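PDB 2YJ3: copper-transporting ATPase from Sulfolobus solfataricus, which probably couples the hydrolysis of ATP to the transport of copper ions across the cell membrane, as a P-type ATPase of subfamily IB. Local coordinates for residues Ala120-Asn124 with Gly125-Ala129; Ile31-Lys35 with Thr36-Thr40. The protein carries 1 engineered substitution. One frame throughout, in Å; residues are numbered along the deposited sequence.

Contact 1: Ala120-Asn124 with Gly125-Ala129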
loop_
_atom_site.group_PDB
_atom_site.type_symbol
_atom_site.label_atom_id
_atom_site.label_comp_id
_atom_site.label_asym_id
_atom_site.label_seq_id
_atom_site.Cartn_x
_atom_site.Cartn_y
_atom_site.Cartn_z
ATOM N N ALA A 120 4.707 -18.622 0.934
ATOM C CA ALA A 120 5.104 -20.018 0.782
ATOM C C ALA A 120 4.269 -20.679 -0.293
ATOM O O ALA A 120 3.071 -20.393 -0.430
ATOM C CB ALA A 120 4.952 -20.770 2.127
ATOM N N VAL A 121 4.893 -21.549 -1.077
ATOM C CA VAL A 121 4.136 -22.314 -2.060
ATOM C C VAL A 121 4.048 -23.754 -1.550
ATOM O O VAL A 121 5.070 -24.371 -1.253
ATOM C CB VAL A 121 4.816 -22.325 -3.425
ATOM C CG1 VAL A 121 3.989 -23.139 -4.411
ATOM C CG2 VAL A 121 5.079 -20.882 -3.934
ATOM N N TYR A 122 2.832 -24.281 -1.433
ATOM C CA TYR A 122 2.644 -25.671 -1.036
ATOM C C TYR A 122 2.174 -26.489 -2.207
ATOM O O TYR A 122 1.380 -26.019 -3.039
ATOM C CB TYR A 122 1.604 -25.783 0.067
ATOM C CG TYR A 122 2.009 -25.074 1.322
ATOM C CD1 TYR A 122 1.923 -23.695 1.413
ATOM C CD2 TYR A 122 2.486 -25.777 2.406
ATOM C CE1 TYR A 122 2.310 -23.040 2.561
ATOM C CE2 TYR A 122 2.861 -25.134 3.558
ATOM C CZ TYR A 122 2.773 -23.764 3.629
ATOM O OH TYR A 122 3.149 -23.112 4.775
ATOM N N ILE A 123 2.663 -27.716 -2.273
ATOM C CA ILE A 123 2.161 -28.650 -3.253
ATOM C C ILE A 123 1.762 -29.903 -2.520
ATOM O O ILE A 123 2.607 -30.598 -1.945
ATOM C CB ILE A 123 3.187 -29.009 -4.325
ATOM C CG1 ILE A 123 3.538 -27.782 -5.191
ATOM C CG2 ILE A 123 2.629 -30.133 -5.195
ATOM C CD1 ILE A 123 4.808 -27.987 -6.045
ATOM N N ASN A 124 0.458 -30.170 -2.534
ATOM C CA ASN A 124 -0.112 -31.284 -1.813
ATOM C C ASN A 124 0.275 -31.277 -0.341
ATOM O O ASN A 124 0.528 -32.321 0.240
ATOM C CB ASN A 124 0.275 -32.598 -2.487
ATOM C CG ASN A 124 -0.429 -32.784 -3.817
ATOM O OD1 ASN A 124 -1.359 -32.049 -4.141
ATOM N ND2 ASN A 124 0.004 -33.769 -4.588
ATOM N N GLY A 125 0.302 -30.088 0.255
ATOM C CA GLY A 125 0.458 -29.962 1.692
ATOM C C GLY A 125 1.881 -29.645 2.137
ATOM O O GLY A 125 2.120 -29.281 3.293
ATOM N N GLU A 126 2.825 -29.782 1.215
ATOM C CA GLU A 126 4.245 -29.635 1.532
ATOM C C GLU A 126 4.816 -28.298 1.040
ATOM O O GLU A 126 4.749 -27.994 -0.152
ATOM C CB GLU A 126 5.024 -30.785 0.894
ATOM C CG GLU A 126 6.532 -30.612 0.936
ATOM C CD GLU A 126 7.287 -31.755 0.268
ATOM O OE1 GLU A 126 6.848 -32.190 -0.828
ATOM O OE2 GLU A 126 8.317 -32.210 0.836
ATOM N N PRO A 127 5.397 -27.506 1.957
ATOM C CA PRO A 127 6.046 -26.250 1.575
ATOM C C PRO A 127 7.294 -26.513 0.738
ATOM O O PRO A 127 8.250 -27.076 1.261
ATOM C CB PRO A 127 6.420 -25.627 2.920
ATOM C CG PRO A 127 6.534 -26.781 3.867
ATOM C CD PRO A 127 5.524 -27.794 3.399
ATOM N N ILE A 128 7.283 -26.115 -0.533
ATOM C CA ILE A 128 8.386 -26.442 -1.433
ATOM C C ILE A 128 9.088 -25.240 -2.093
ATOM O O ILE A 128 10.154 -25.406 -2.697
ATOM C CB ILE A 128 7.972 -27.463 -2.539
ATOM C CG1 ILE A 128 6.651 -27.057 -3.187
ATOM C CG2 ILE A 128 7.864 -28.887 -1.964
ATOM C CD1 ILE A 128 6.626 -25.662 -3.729
ATOM N N ALA A 129 8.503 -24.050 -1.979
ATOM C CA ALA A 129 9.101 -22.837 -2.527
ATOM C C ALA A 129 8.647 -21.639 -1.720
ATOM O O ALA A 129 7.715 -21.745 -0.907
ATOM C CB ALA A 129 8.699 -22.662 -4.002
#
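The ring of Tyr122 meets Gly125 O at its edge, near the ring plane, with CD2 3.6 Å from that oxygen. Pro127 comes to the same ring obliquely, and its CB lies 3.6 Å from Tyr122 CE2. Tyr122 CG stands anti to its own carbonyl carbon (chi1 -63°), which lays the ring beside the pyrrolidine across the strands. Lys111 makes a cation-pi contact with the same ring. With an alanine in place of Tyr122, the proline ring is likely to lose its apolar neighbour, and Lys111 its aromatic partner.

Val121, Ile123 and Ala129 point to the other face of the hairpin. Ile123 CD1 touches Ile128 CG1 at 3.5 Å, the two side chains crossing at about a right angle. Val121 CG1 meets Ile128 CD1 at 3.7 Å, and Val121 CB is 3.9 Å from Ala129 CB. Ile128 CG1 sits between its backbone N and carbonyl carbon (chi1 47°), and with chi2 near the same value CD1 lies against Val121.

Ile128 and Ala129 both face Val121, a classic beta bulge. Val121 N bonds Ala129 O (2.8 Å) and Ile128 N bonds Val121 O (2.9 Å). Ile123 and Glu126 exchange two further backbone bonds and close a type I' turn. At Gly125 a side chain would collide with Asn124 O.

The hairpin belongs to the antiparallel sheet of the nucleotide-binding domain, and helix 53-63 packs on its Val121 face. Backbone bonds set the register, apolar side chains pack toward that helix, and the aromatic-proline pair lies on the other face of a largely surface-lying hairpin.

Contact 2: Ile31-Lys35 with Thr36-Thr40. Engineered in segment 31-35: Glu34 (natural residue Asp).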
loop_
_atom_site.group_PDB
_atom_site.type_symbol
_atom_site.label_atom_id
_atom_site.label_comp_id
_atom_site.label_asym_id
_atom_site.label_seq_id
_atom_site.Cartn_x
_atom_site.Cartn_y
_atom_site.Cartn_z
ATOM N N ILE A 31 0.839 15.163 9.580
ATOM C CA ILE A 31 0.710 14.451 8.318
ATOM C C ILE A 31 1.056 12.997 8.523
ATOM O O ILE A 31 2.164 12.668 8.950
ATOM C CB ILE A 31 1.673 14.979 7.276
ATOM C CG1 ILE A 31 1.425 16.467 7.047
ATOM C CG2 ILE A 31 1.526 14.188 5.983
ATOM C CD1 ILE A 31 2.428 17.099 6.140
ATOM N N ILE A 32 0.112 12.124 8.208
ATOM C CA ILE A 32 0.339 10.698 8.341
ATOM C C ILE A 32 0.307 10.002 6.988
ATOM O O ILE A 32 -0.622 10.197 6.197
ATOM C CB ILE A 32 -0.699 10.065 9.259
ATOM C CG1 ILE A 32 -0.608 10.707 10.649
ATOM C CG2 ILE A 32 -0.487 8.563 9.315
ATOM C CD1 ILE A 32 -1.548 10.114 11.694
ATOM N N PHE A 33 1.341 9.205 6.728
ATOM C CA PHE A 33 1.397 8.360 5.546
ATOM C C PHE A 33 1.193 6.889 5.883
ATOM O O PHE A 33 1.734 6.378 6.855
ATOM C CB PHE A 33 2.753 8.480 4.857
ATOM C CG PHE A 33 3.026 9.824 4.285
ATOM C CD1 PHE A 33 2.653 10.120 2.985
ATOM C CD2 PHE A 33 3.673 10.790 5.035
ATOM C CE1 PHE A 33 2.908 11.357 2.448
ATOM C CE2 PHE A 33 3.937 12.035 4.499
ATOM C CZ PHE A 33 3.554 12.319 3.201
ATOM N N GLU A 34 0.419 6.213 5.048
ATOM C CA GLU A 34 0.409 4.767 4.998
ATOM C C GLU A 34 1.588 4.312 4.160
ATOM O O GLU A 34 1.730 4.722 3.011
ATOM C CB GLU A 34 -0.878 4.299 4.341
ATOM C CG GLU A 34 -1.977 3.991 5.325
ATOM C CD GLU A 34 -1.993 2.533 5.703
ATOM O OE1 GLU A 34 -0.900 1.942 5.862
ATOM O OE2 GLU A 34 -3.104 1.974 5.808
ATOM N N LYS A 35 2.445 3.470 4.717
ATOM C CA LYS A 35 3.602 3.032 3.958
ATOM C C LYS A 35 3.153 2.549 2.583
ATOM O O LYS A 35 3.597 3.061 1.563
ATOM C CB LYS A 35 4.370 1.933 4.697
ATOM C CG LYS A 35 5.402 1.214 3.834
ATOM C CD LYS A 35 6.205 0.199 4.630
ATOM C CE LYS A 35 5.746 -1.218 4.344
ATOM N NZ LYS A 35 6.244 -1.754 3.044
ATOM N N THR A 36 2.243 1.586 2.564
ATOM C CA THR A 36 1.933 0.876 1.337
ATOM C C THR A 36 0.967 1.645 0.453
ATOM O O THR A 36 -0.161 1.930 0.860
ATOM C CB THR A 36 1.316 -0.495 1.639
ATOM O OG1 THR A 36 2.235 -1.257 2.426
ATOM C CG2 THR A 36 0.993 -1.232 0.332
ATOM N N GLY A 37 1.408 1.972 -0.760
ATOM C CA GLY A 37 0.541 2.601 -1.731
ATOM C C GLY A 37 0.735 4.098 -1.830
ATOM O O GLY A 37 0.484 4.691 -2.890
ATOM N N THR A 38 1.168 4.724 -0.740
ATOM C CA THR A 38 1.375 6.167 -0.762
ATOM C C THR A 38 2.841 6.536 -0.937
ATOM O O THR A 38 3.200 7.218 -1.893
ATOM C CB THR A 38 0.787 6.864 0.477
ATOM O OG1 THR A 38 1.635 6.644 1.603
ATOM C CG2 THR A 38 -0.609 6.333 0.756
ATOM N N LEU A 39 3.686 6.071 -0.020
ATOM C CA LEU A 39 5.121 6.315 -0.101
ATOM C C LEU A 39 5.769 5.310 -1.036
ATOM O O LEU A 39 6.919 5.462 -1.439
ATOM C CB LEU A 39 5.759 6.213 1.285
ATOM C CG LEU A 39 5.416 7.341 2.255
ATOM C CD1 LEU A 39 6.063 7.110 3.615
ATOM C CD2 LEU A 39 5.847 8.679 1.665
ATOM N N THR A 40 5.021 4.272 -1.379
ATOM C CA THR A 40 5.517 3.253 -2.275
ATOM C C THR A 40 4.461 3.032 -3.327
ATOM O O THR A 40 3.315 3.433 -3.154
ATOM C CB THR A 40 5.721 1.919 -1.538
ATOM O OG1 THR A 40 4.457 1.441 -1.077
ATOM C CG2 THR A 40 6.654 2.090 -0.353
#
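Phe33 and Leu39 both carry CG anti to their carbonyl carbons (chi1 -66° and -70°), and this brings the leucine over one face of the ring. Leu39 CD2 lies 4.1 Å from the centroid of the Phe33 ring, a CH-pi contact offset toward the rim. The side chains cross at about a right angle. Thr38 OG1 stands at the edge of the same ring, 3.9 Å from Phe33 CD1.

Thr38 OG1 also donates to Glu34 O. The modelled separation, 2.4 Å, is very short, so its exact length is doubtful. If the bond is real, it links the last strand residue to the turn that follows. Lys35 O receives two weak bonds, from Leu39 N at 3.4 Å and from Thr40 N at 3.5 Å. Gly37 N gives a straighter bond to Thr40 OG1, 3.1 Å long with an angle of 168°, and so helps hold the loop closed.

Residues 34-40 form the P-type signature, DKTGTLT in nature, at the end of strand 30-34 in a HAD-like core. Glu34 is an engineered substitution for the natural aspartate, which in this family takes up the phosphate. Glu34 OE2 forms a salt bridge with Lys187, Lys35 NZ bridges to Asp135 and Asp161, and Thr36 OG1 bonds Asp135.

Strand 30-34 runs parallel between strands 154-158 and 201-205, with Phe33 touching Ile155 on the first and Ile204 on the second. Leu169 of helix 163-173 covers Lys35, Leu39 and Thr40.

Contact 1 and contact 2 lie in different domains of the catalytic part of the pump. The hairpin 120-129 belongs to the nucleotide-binding domain, and the turn 31-40 to the phosphorylation domain. Their centres are about 33 Å apart and their nearest atoms about 17 Å, so they do not touch. Contact 2 forms part of the ATP site, through Lys35 and Thr36. Contact 1 lies at some distance from it: the side chain of Val121 is about 8 Å from that of Glu63, which binds AMP and ATP in structures of this protein. A sulfate ion, probably from the crystallisation liquor, lies about 3 Å from the side chain of the engineered Glu34.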